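Long-range contacts in cutm, flavoprotein of carbon monoxide dehydrogenase (Hydrogenophaga pseudoflava, PDB 1FFV), which probably serves as the FAD-carrying subunit of carbon monoxide dehydrogenase, relaying electrons released by CO oxidation to an external acceptor: residues Glu59-Arg64 against Gly73-Glu78; His135-Gly140 against Met167-Val172. One frame throughout, in Å; residues are numbered along the deposited sequence.

From the N terminus, contact 1 comes first of the two: residues 59-64 and 73-78 hold together the open end of the tight hairpin formed by strands 63-66 and 69-73. Contact 2 follows in series, with no nesting or crossing: the chain runs along strand 135-140, turns back through 143-148, passes the short strands 153-155 and 158-159, and returns as strand 166-173, where contact 2 closes this longer excursion. This last strand lies between 69-73 and 135-140, so both contacts reach one antiparallel sheet. The centres of contacts 1 and 2 lie about 11 Å apart. They touch where Ala-74 N lies 2.9 Å from Val-168 O, a probable hydrogen bond, and where Leu-60 packs on Val-168.

Contact 1 of 2, residues Glu59-Arg64 against Gly73-Glu78; sequences ELRGIR and GAMTVE
Leu-60 and Gly-62 each offer a backbone carbonyl to residues 73-75, and both are taken up. Gly-62 O accepts from Gly-73 N at 2.8 Å, the donor sitting almost straight off the end of the carbonyl. Leu-60 O accepts from Met-75 N at 2.9 Å, the donor tilted 19° from the carbonyl plane. Gly-73 itself has to be a glycine: a CB would run into Leu-60 O and Arg-61 CA. Gly-62 is likewise constrained, but by its own backbone angles, which would jam a CB against the carbonyl of Arg-61.

The chain of residues 73-76 makes a type I turn whose first carbonyl is gripped twice. Thr-76 N reaches Gly-73 O at 2.9 Å. Thr-76 OG1 lies beside its own backbone N (chi1 -63°) and donates to Gly-73 O in the carbonyl plane, on a lone pair, at 2.8 Å. The hydroxyl in turn accepts from a water that accepts a hydrogen bond from Gly-62 N at 2.9 Å, so the one water gives Gly-62 N a partner and bridges it to the threonine hydroxyl.

Around these bonds, Leu-60 CB and Met-75 CG meet at 3.7 Å. Met-75 CB covers one face of the Arg-61 guanidinium, whose NH2 is bonded to Asn-55 O. Ile-63 CD1 touches Thr-76 CG2 at 4.0 Å, the two side chains crossing at about a right angle.

The turn carries the chain from strand 69-73 towards helix 78-83, with Val-77 as its N-cap. Ala-74 sits against FAD and is backbone-bonded to Gly-113 of helix 112-117; Ile-63 leans on helix 85-90.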
ATOM      1  N   GLU C  59     -47.532  12.865  16.658  1.00 37.48           N
ATOM      2  CA  GLU C  59     -48.652  12.595  17.549  1.00 38.76           C
ATOM      3  C   GLU C  59     -48.369  11.415  18.489  1.00 38.77           C
ATOM      4  O   GLU C  59     -49.151  11.136  19.403  1.00 38.86           O
ATOM      5  CB  GLU C  59     -49.940  12.357  16.749  1.00 40.40           C
ATOM      6  CG  GLU C  59     -49.789  12.454  15.211  1.00 42.98           C
ATOM      7  CD  GLU C  59     -49.612  13.879  14.661  1.00 44.08           C
ATOM      8  OE1 GLU C  59     -49.940  14.872  15.368  1.00 44.41           O
ATOM      9  OE2 GLU C  59     -49.157  13.995  13.493  1.00 44.78           O
ATOM     10  N   LEU C  60     -47.262  10.715  18.255  1.00 38.18           N
ATOM     11  CA  LEU C  60     -46.888   9.590  19.105  1.00 37.51           C
ATOM     12  C   LEU C  60     -45.840  10.045  20.106  1.00 37.50           C
ATOM     13  O   LEU C  60     -45.330   9.250  20.879  1.00 37.01           O
ATOM     14  CB  LEU C  60     -46.335   8.439  18.261  1.00 36.67           C
ATOM     15  CG  LEU C  60     -47.281   7.730  17.294  1.00 35.98           C
ATOM     16  CD1 LEU C  60     -46.528   6.649  16.530  1.00 35.37           C
ATOM     17  CD2 LEU C  60     -48.439   7.124  18.073  1.00 35.53           C
ATOM     18  N   ARG C  61     -45.536  11.340  20.087  1.00 38.27           N
ATOM     19  CA  ARG C  61     -44.531  11.926  20.967  1.00 39.01           C
ATOM     20  C   ARG C  61     -45.113  12.925  21.962  1.00 39.24           C
ATOM     21  O   ARG C  61     -46.251  13.372  21.821  1.00 39.49           O
ATOM     22  CB  ARG C  61     -43.443  12.602  20.129  1.00 39.71           C
ATOM     23  CG  ARG C  61     -42.798  11.655  19.134  1.00 41.19           C
ATOM     24  CD  ARG C  61     -41.676  12.287  18.337  1.00 42.85           C
ATOM     25  NE  ARG C  61     -41.056  11.302  17.442  1.00 44.41           N
ATOM     26  CZ  ARG C  61     -40.317  10.260  17.841  1.00 44.83           C
ATOM     27  NH1 ARG C  61     -40.090  10.044  19.136  1.00 45.47           N
ATOM     28  NH2 ARG C  61     -39.777   9.444  16.938  1.00 44.89           N
ATOM     29  N   GLY C  62     -44.332  13.250  22.986  1.00 39.34           N
ATOM     30  CA  GLY C  62     -44.784  14.203  23.978  1.00 39.75           C
ATOM     31  C   GLY C  62     -45.243  13.607  25.289  1.00 40.16           C
ATOM     32  O   GLY C  62     -45.743  12.485  25.349  1.00 39.99           O
ATOM     33  N   ILE C  63     -45.037  14.373  26.351  1.00 40.78           N
ATOM     34  CA  ILE C  63     -45.430  13.991  27.700  1.00 41.75           C
ATOM     35  C   ILE C  63     -46.237  15.169  28.245  1.00 42.63           C
ATOM     36  O   ILE C  63     -45.708  16.272  28.405  1.00 42.53           O
ATOM     37  CB  ILE C  63     -44.191  13.756  28.595  1.00 41.47           C
ATOM     38  CG1 ILE C  63     -43.401  12.545  28.088  1.00 41.18           C
ATOM     39  CG2 ILE C  63     -44.607  13.582  30.054  1.00 41.25           C
ATOM     40  CD1 ILE C  63     -42.052  12.361  28.765  1.00 40.77           C
ATOM     41  N   ARG C  64     -47.521  14.945  28.505  1.00 43.74           N
ATOM     42  CA  ARG C  64     -48.377  16.014  29.012  1.00 44.76           C
ATOM     43  C   ARG C  64     -49.287  15.564  30.139  1.00 44.51           C
ATOM     44  O   ARG C  64     -49.254  14.409  30.553  1.00 44.30           O
ATOM     45  CB  ARG C  64     -49.214  16.593  27.870  1.00 46.23           C
ATOM     46  CG  ARG C  64     -50.082  15.565  27.164  1.00 48.75           C
ATOM     47  CD  ARG C  64     -50.357  15.984  25.726  1.00 50.81           C
ATOM     48  NE  ARG C  64     -50.006  14.914  24.793  1.00 52.90           N
ATOM     49  CZ  ARG C  64     -50.893  14.215  24.089  1.00 53.60           C
ATOM     50  NH1 ARG C  64     -52.188  14.481  24.204  1.00 54.10           N
ATOM     51  NH2 ARG C  64     -50.487  13.229  23.295  1.00 53.91           N
ATOM     52  N   GLY C  73     -46.438   9.778  25.241  1.00 27.59           N
ATOM     53  CA  GLY C  73     -46.469   9.304  23.865  1.00 27.24           C
ATOM     54  C   GLY C  73     -45.784   7.953  23.742  1.00 27.00           C
ATOM     55  O   GLY C  73     -44.711   7.745  24.310  1.00 27.08           O
ATOM     56  N   ALA C  74     -46.399   7.032  23.007  1.00 26.69           N
ATOM     57  CA  ALA C  74     -45.836   5.692  22.832  1.00 26.67           C
ATOM     58  C   ALA C  74     -44.387   5.716  22.356  1.00 26.87           C
ATOM     59  O   ALA C  74     -43.601   4.834  22.711  1.00 27.76           O
ATOM     60  CB  ALA C  74     -46.688   4.882  21.868  1.00 25.67           C
ATOM     61  N   MET C  75     -44.036   6.726  21.560  1.00 26.66           N
ATOM     62  CA  MET C  75     -42.687   6.855  21.027  1.00 26.38           C
ATOM     63  C   MET C  75     -41.695   7.600  21.921  1.00 26.33           C
ATOM     64  O   MET C  75     -40.594   7.955  21.482  1.00 25.85           O
ATOM     65  CB  MET C  75     -42.721   7.460  19.624  1.00 26.45           C
ATOM     66  CG  MET C  75     -43.214   6.497  18.552  1.00 26.41           C
ATOM     67  SD  MET C  75     -42.224   4.983  18.480  1.00 26.95           S
ATOM     68  CE  MET C  75     -40.897   5.510  17.491  1.00 25.84           C
ATOM     69  N   THR C  76     -42.088   7.846  23.169  1.00 26.21           N
ATOM     70  CA  THR C  76     -41.194   8.505  24.108  1.00 26.35           C
ATOM     71  C   THR C  76     -40.020   7.558  24.335  1.00 26.89           C
ATOM     72  O   THR C  76     -40.193   6.380  24.631  1.00 27.21           O
ATOM     73  CB  THR C  76     -41.860   8.776  25.477  1.00 26.06           C
ATOM     74  OG1 THR C  76     -42.957   9.679  25.305  1.00 25.67           O
ATOM     75  CG2 THR C  76     -40.857   9.384  26.453  1.00 24.86           C
ATOM     76  N   VAL C  77     -38.824   8.094  24.177  1.00 27.55           N
ATOM     77  CA  VAL C  77     -37.596   7.340  24.348  1.00 27.93           C
ATOM     78  C   VAL C  77     -37.277   7.176  25.850  1.00 27.98           C
ATOM     79  O   VAL C  77     -37.607   8.055  26.657  1.00 28.46           O
ATOM     80  CB  VAL C  77     -36.487   8.062  23.530  1.00 28.34           C
ATOM     81  CG1 VAL C  77     -35.249   8.332  24.353  1.00 28.28           C
ATOM     82  CG2 VAL C  77     -36.196   7.282  22.261  1.00 27.93           C
ATOM     83  N   GLU C  78     -36.668   6.047  26.224  1.00 27.83           N
ATOM     84  CA  GLU C  78     -36.345   5.772  27.630  1.00 27.75           C
ATOM     85  C   GLU C  78     -35.657   6.913  28.398  1.00 28.04           C
ATOM     86  O   GLU C  78     -36.038   7.207  29.534  1.00 27.56           O
ATOM     87  CB  GLU C  78     -35.533   4.480  27.767  1.00 27.53           C
ATOM     88  CG  GLU C  78     -36.226   3.199  27.266  1.00 27.24           C
ATOM     89  CD  GLU C  78     -37.427   2.767  28.120  1.00 27.31           C
ATOM     90  OE1 GLU C  78     -38.162   1.852  27.692  1.00 26.54           O
ATOM     91  OE2 GLU C  78     -37.637   3.322  29.223  1.00 27.51           O
TER
HETATM   92  O   HOH W   1     -42.002  12.174  24.331  1.00 31.43           O

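Contact 2 of 2, residues His135-Gly140 against Met167-Val172; sequences HFVLEG and MVEIRV. With FAD (flavin-adenine dinucleotide), chain J.
Strands 135-140 and 166-173 pair antiparallel, His-135 to Arg-171 through Leu-138 to Met-167, inside the five-stranded sheet of the FAD-binding domain. His-135 and Arg-171 exchange two backbone bonds, N to O at 2.8 Å each way, and a water joins His-135 ND1 to Arg-171 O.

On the face carrying Phe-136, the ring lies alongside Ile-170, with CD1 3.6 Å from Ile-170 CG1 while Ile-170 CG2 comes in the ring plane at the edge. Met-167 runs out extended and then bends at chi3 (-70°), which swings CE to 3.7 Å from Phe-136 CG; its sulfur makes an oblique Met-aromatic contact, 4.6 Å from the ring centroid. Helix 112-117 covers this cluster with Ile-116. Replacing Phe-136 by an alanine would probably open a gap beneath that helix and leave the Met-167 thioether less firmly held.

Next comes a beta bulge: Val-168 and Glu-169 together stand opposite Val-137, whose O accepts from Val-168 N at 2.8 Å. Past it, Met-167 turns its backbone to the adenine of FAD, N donating to N1A at 2.7 Å and O accepting from N6A at 2.9 Å.

On the other face Val-137 CG2 packs on Glu-169 CG and Arg-171 CD. Arg-171 NE bridges to Glu-169 OE1 at 3.0 Å, while NH2 pairs with Glu-66.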
ATOM      1  N   HIS C 135     -52.844   2.662  31.496  1.00 27.01           N
ATOM      2  CA  HIS C 135     -53.813   2.245  30.500  1.00 27.06           C
ATOM      3  C   HIS C 135     -53.211   2.640  29.161  1.00 27.04           C
ATOM      4  O   HIS C 135     -52.505   3.643  29.058  1.00 26.44           O
ATOM      5  CB  HIS C 135     -55.163   2.925  30.719  1.00 27.67           C
ATOM      6  CG  HIS C 135     -55.930   2.381  31.883  1.00 27.77           C
ATOM      7  ND1 HIS C 135     -55.625   2.696  33.189  1.00 28.63           N
ATOM      8  CD2 HIS C 135     -56.989   1.540  31.934  1.00 27.80           C
ATOM      9  CE1 HIS C 135     -56.464   2.073  33.998  1.00 28.42           C
ATOM     10  NE2 HIS C 135     -57.303   1.366  33.261  1.00 28.63           N
ATOM     11  N   PHE C 136     -53.457   1.825  28.146  1.00 27.30           N
ATOM     12  CA  PHE C 136     -52.897   2.067  26.829  1.00 27.54           C
ATOM     13  C   PHE C 136     -53.953   2.379  25.773  1.00 27.61           C
ATOM     14  O   PHE C 136     -54.923   1.644  25.624  1.00 27.55           O
ATOM     15  CB  PHE C 136     -52.091   0.841  26.396  1.00 27.68           C
ATOM     16  CG  PHE C 136     -51.139   0.333  27.448  1.00 28.13           C
ATOM     17  CD1 PHE C 136     -50.324   1.211  28.157  1.00 28.15           C
ATOM     18  CD2 PHE C 136     -51.075  -1.029  27.743  1.00 27.92           C
ATOM     19  CE1 PHE C 136     -49.462   0.742  29.148  1.00 28.06           C
ATOM     20  CE2 PHE C 136     -50.213  -1.511  28.735  1.00 27.85           C
ATOM     21  CZ  PHE C 136     -49.409  -0.624  29.435  1.00 28.07           C
ATOM     22  N   VAL C 137     -53.732   3.451  25.018  1.00 28.35           N
ATOM     23  CA  VAL C 137     -54.644   3.862  23.952  1.00 28.97           C
ATOM     24  C   VAL C 137     -54.210   3.235  22.622  1.00 29.45           C
ATOM     25  O   VAL C 137     -53.087   3.458  22.169  1.00 29.45           O
ATOM     26  CB  VAL C 137     -54.666   5.390  23.816  1.00 28.79           C
ATOM     27  CG1 VAL C 137     -55.613   5.810  22.716  1.00 28.99           C
ATOM     28  CG2 VAL C 137     -55.078   6.017  25.134  1.00 28.91           C
ATOM     29  N   LEU C 138     -55.099   2.447  22.013  1.00 30.06           N
ATOM     30  CA  LEU C 138     -54.814   1.767  20.744  1.00 30.88           C
ATOM     31  C   LEU C 138     -55.671   2.287  19.593  1.00 31.72           C
ATOM     32  O   LEU C 138     -56.893   2.395  19.714  1.00 31.88           O
ATOM     33  CB  LEU C 138     -55.067   0.262  20.875  1.00 29.85           C
ATOM     34  CG  LEU C 138     -54.617  -0.432  22.158  1.00 30.20           C
ATOM     35  CD1 LEU C 138     -54.872  -1.934  22.058  1.00 29.03           C
ATOM     36  CD2 LEU C 138     -53.147  -0.140  22.417  1.00 29.48           C
ATOM     37  N   GLU C 139     -55.039   2.587  18.464  1.00 32.68           N
ATOM     38  CA  GLU C 139     -55.795   3.068  17.319  1.00 33.82           C
ATOM     39  C   GLU C 139     -55.793   2.078  16.171  1.00 34.59           C
ATOM     40  O   GLU C 139     -54.741   1.631  15.713  1.00 34.88           O
ATOM     41  CB  GLU C 139     -55.302   4.427  16.827  1.00 33.51           C
ATOM     42  CG  GLU C 139     -56.309   5.055  15.879  1.00 33.95           C
ATOM     43  CD  GLU C 139     -55.858   6.370  15.298  1.00 34.33           C
ATOM     44  OE1 GLU C 139     -55.577   7.315  16.068  1.00 34.76           O
ATOM     45  OE2 GLU C 139     -55.794   6.453  14.055  1.00 34.58           O
ATOM     46  N   GLY C 140     -56.993   1.717  15.735  1.00 35.39           N
ATOM     47  CA  GLY C 140     -57.145   0.790  14.631  1.00 36.17           C
ATOM     48  C   GLY C 140     -57.960   1.463  13.549  1.00 36.64           C
ATOM     49  O   GLY C 140     -58.180   2.671  13.612  1.00 36.64           O
ATOM     50  N   MET C 167     -50.214   1.498  19.173  1.00 28.78           N
ATOM     51  CA  MET C 167     -50.351   2.060  20.515  1.00 29.05           C
ATOM     52  C   MET C 167     -49.947   3.512  20.386  1.00 28.94           C
ATOM     53  O   MET C 167     -48.840   3.809  19.955  1.00 28.69           O
ATOM     54  CB  MET C 167     -49.456   1.373  21.551  1.00 29.29           C
ATOM     55  CG  MET C 167     -49.715   1.894  22.980  1.00 29.45           C
ATOM     56  SD  MET C 167     -48.702   1.173  24.288  1.00 30.81           S
ATOM     57  CE  MET C 167     -49.348  -0.491  24.362  1.00 28.89           C
ATOM     58  N   VAL C 168     -50.868   4.409  20.731  1.00 29.30           N
ATOM     59  CA  VAL C 168     -50.639   5.848  20.635  1.00 29.52           C
ATOM     60  C   VAL C 168     -49.995   6.488  21.868  1.00 29.71           C
ATOM     61  O   VAL C 168     -49.016   7.233  21.751  1.00 29.08           O
ATOM     62  CB  VAL C 168     -51.962   6.581  20.282  1.00 29.39           C
ATOM     63  CG1 VAL C 168     -51.807   8.094  20.418  1.00 29.47           C
ATOM     64  CG2 VAL C 168     -52.382   6.221  18.866  1.00 29.26           C
ATOM     65  N   GLU C 169     -50.523   6.177  23.046  1.00 30.30           N
ATOM     66  CA  GLU C 169     -49.999   6.763  24.272  1.00 30.78           C
ATOM     67  C   GLU C 169     -50.245   5.905  25.505  1.00 30.91           C
ATOM     68  O   GLU C 169     -51.106   5.019  25.512  1.00 31.34           O
ATOM     69  CB  GLU C 169     -50.624   8.148  24.478  1.00 31.48           C
ATOM     70  CG  GLU C 169     -52.148   8.133  24.423  1.00 33.13           C
ATOM     71  CD  GLU C 169     -52.778   9.520  24.398  1.00 34.11           C
ATOM     72  OE1 GLU C 169     -53.704   9.762  25.205  1.00 34.65           O
ATOM     73  OE2 GLU C 169     -52.375  10.355  23.555  1.00 34.91           O
ATOM     74  N   ILE C 170     -49.464   6.171  26.545  1.00 30.58           N
ATOM     75  CA  ILE C 170     -49.583   5.463  27.806  1.00 30.29           C
ATOM     76  C   ILE C 170     -50.101   6.463  28.839  1.00 30.56           C
ATOM     77  O   ILE C 170     -49.458   7.475  29.134  1.00 30.24           O
ATOM     78  CB  ILE C 170     -48.220   4.846  28.256  1.00 29.93           C
ATOM     79  CG1 ILE C 170     -47.822   3.680  27.334  1.00 29.38           C
ATOM     80  CG2 ILE C 170     -48.311   4.349  29.692  1.00 29.56           C
ATOM     81  CD1 ILE C 170     -47.184   4.090  26.029  1.00 28.77           C
ATOM     82  N   ARG C 171     -51.292   6.187  29.355  1.00 30.80           N
ATOM     83  CA  ARG C 171     -51.922   7.049  30.342  1.00 30.62           C
ATOM     84  C   ARG C 171     -51.808   6.445  31.725  1.00 30.13           C
ATOM     85  O   ARG C 171     -52.190   5.297  31.950  1.00 30.22           O
ATOM     86  CB  ARG C 171     -53.396   7.234  30.008  1.00 31.82           C
ATOM     87  CG  ARG C 171     -53.667   7.671  28.593  1.00 32.66           C
ATOM     88  CD  ARG C 171     -55.124   8.012  28.432  1.00 33.19           C
ATOM     89  NE  ARG C 171     -55.249   9.240  27.670  1.00 34.90           N
ATOM     90  CZ  ARG C 171     -55.668  10.400  28.162  1.00 35.14           C
ATOM     91  NH1 ARG C 171     -56.042  10.512  29.430  1.00 34.89           N
ATOM     92  NH2 ARG C 171     -55.600  11.474  27.398  1.00 36.06           N
ATOM     93  N   VAL C 172     -51.309   7.232  32.663  1.00 29.43           N
ATOM     94  CA  VAL C 172     -51.154   6.746  34.020  1.00 29.07           C
ATOM     95  C   VAL C 172     -51.517   7.809  35.048  1.00 29.13           C
ATOM     96  O   VAL C 172     -51.215   8.992  34.870  1.00 28.53           O
ATOM     97  CB  VAL C 172     -49.725   6.123  34.263  1.00 28.68           C
ATOM     98  CG1 VAL C 172     -48.733   6.602  33.230  1.00 28.03           C
ATOM     99  CG2 VAL C 172     -49.225   6.405  35.668  1.00 27.68           C
TER
HETATM  100  PA  FAD J1922     -39.078  -2.212  18.561  1.00 29.21           P
HETATM  101  O1A FAD J1922     -39.629  -1.674  17.305  1.00 29.41           O
HETATM  102  O2A FAD J1922     -37.845  -2.775  18.560  1.00 30.00           O
HETATM  103  O5B FAD J1922     -40.079  -3.257  18.930  1.00 29.44           O
HETATM  104  C5B FAD J1922     -41.446  -2.925  19.063  1.00 30.73           C
HETATM  105  C4B FAD J1922     -42.248  -4.219  18.993  1.00 30.24           C
HETATM  106  O4B FAD J1922     -43.589  -3.801  19.391  1.00 29.94           O
HETATM  107  C3B FAD J1922     -42.516  -4.769  17.618  1.00 30.34           C
HETATM  108  O3B FAD J1922     -43.137  -6.003  17.567  1.00 29.91           O
HETATM  109  C2B FAD J1922     -43.272  -3.595  17.036  1.00 29.66           C
HETATM  110  O2B FAD J1922     -43.876  -3.944  15.837  1.00 30.02           O
HETATM  111  C1B FAD J1922     -44.243  -3.300  18.136  1.00 29.68           C
HETATM  112  N9A FAD J1922     -44.475  -1.900  18.444  1.00 29.29           N
HETATM  113  C8A FAD J1922     -43.540  -0.938  18.730  1.00 28.92           C
HETATM  114  N7A FAD J1922     -44.082   0.252  18.975  1.00 29.07           N
HETATM  115  C5A FAD J1922     -45.432   0.052  18.834  1.00 28.88           C
HETATM  116  C6A FAD J1922     -46.563   0.956  18.984  1.00 28.68           C
HETATM  117  N6A FAD J1922     -46.463   2.221  19.290  1.00 28.45           N
HETATM  118  N1A FAD J1922     -47.777   0.376  18.762  1.00 29.19           N
HETATM  119  C2A FAD J1922     -47.927  -0.930  18.445  1.00 28.87           C
HETATM  120  N3A FAD J1922     -46.956  -1.827  18.293  1.00 29.60           N
HETATM  121  C4A FAD J1922     -45.718  -1.291  18.505  1.00 29.04           C
HETATM  122  N1  FAD J1922     -35.645  -3.745  27.841  1.00 29.93           N
HETATM  123  C2  FAD J1922     -35.956  -3.785  29.129  1.00 29.80           C
HETATM  124  O2  FAD J1922     -37.070  -3.616  29.500  1.00 30.34           O
HETATM  125  N3  FAD J1922     -34.996  -4.028  30.140  1.00 29.58           N
HETATM  126  C4  FAD J1922     -33.678  -4.239  29.836  1.00 29.96           C
HETATM  127  O4  FAD J1922     -32.883  -4.441  30.731  1.00 30.70           O
HETATM  128  C4X FAD J1922     -33.319  -4.205  28.428  1.00 30.09           C
HETATM  129  N5  FAD J1922     -32.047  -4.407  28.071  1.00 29.50           N
HETATM  130  C5X FAD J1922     -31.760  -4.364  26.743  1.00 29.49           C
HETATM  131  C6  FAD J1922     -30.428  -4.577  26.385  1.00 28.92           C
HETATM  132  C7  FAD J1922     -30.031  -4.556  25.086  1.00 29.44           C
HETATM  133  C7M FAD J1922     -28.584  -4.795  24.731  1.00 29.82           C
HETATM  134  C8  FAD J1922     -30.989  -4.305  24.042  1.00 29.34           C
HETATM  135  C8M FAD J1922     -30.575  -4.279  22.589  1.00 28.68           C
HETATM  136  C9  FAD J1922     -32.332  -4.083  24.382  1.00 29.43           C
HETATM  137  C9A FAD J1922     -32.714  -4.111  25.717  1.00 29.73           C
HETATM  138  N10 FAD J1922     -34.061  -3.898  26.132  1.00 29.77           N
HETATM  139  C10 FAD J1922     -34.368  -3.941  27.442  1.00 29.94           C
HETATM  140  C1' FAD J1922     -35.102  -3.599  25.094  1.00 30.05           C
HETATM  141  C2' FAD J1922     -35.620  -2.132  24.726  1.00 30.24           C
HETATM  142  O2' FAD J1922     -35.747  -1.954  26.112  1.00 30.18           O
HETATM  143  C3' FAD J1922     -36.533  -2.888  23.781  1.00 31.08           C
HETATM  144  O3' FAD J1922     -35.749  -1.854  23.143  1.00 31.07           O
HETATM  145  C4' FAD J1922     -37.652  -2.180  23.048  1.00 30.88           C
HETATM  146  O4' FAD J1922     -38.093  -3.382  23.760  1.00 30.48           O
HETATM  147  C5' FAD J1922     -38.585  -2.784  21.992  1.00 30.09           C
HETATM  148  O5' FAD J1922     -38.852  -1.197  22.059  1.00 29.13           O
HETATM  149  P   FAD J1922     -38.540  -0.436  20.769  1.00 28.06           P
HETATM  150  O1P FAD J1922     -39.021   1.003  21.062  1.00 28.43           O
HETATM  151  O2P FAD J1922     -37.209  -0.495  20.390  1.00 29.20           O
HETATM  152  O3P FAD J1922     -39.286  -1.088  19.679  1.00 29.34           O
HETATM  153  O   HOH W   2     -54.791   5.214  33.268  1.00 32.55           O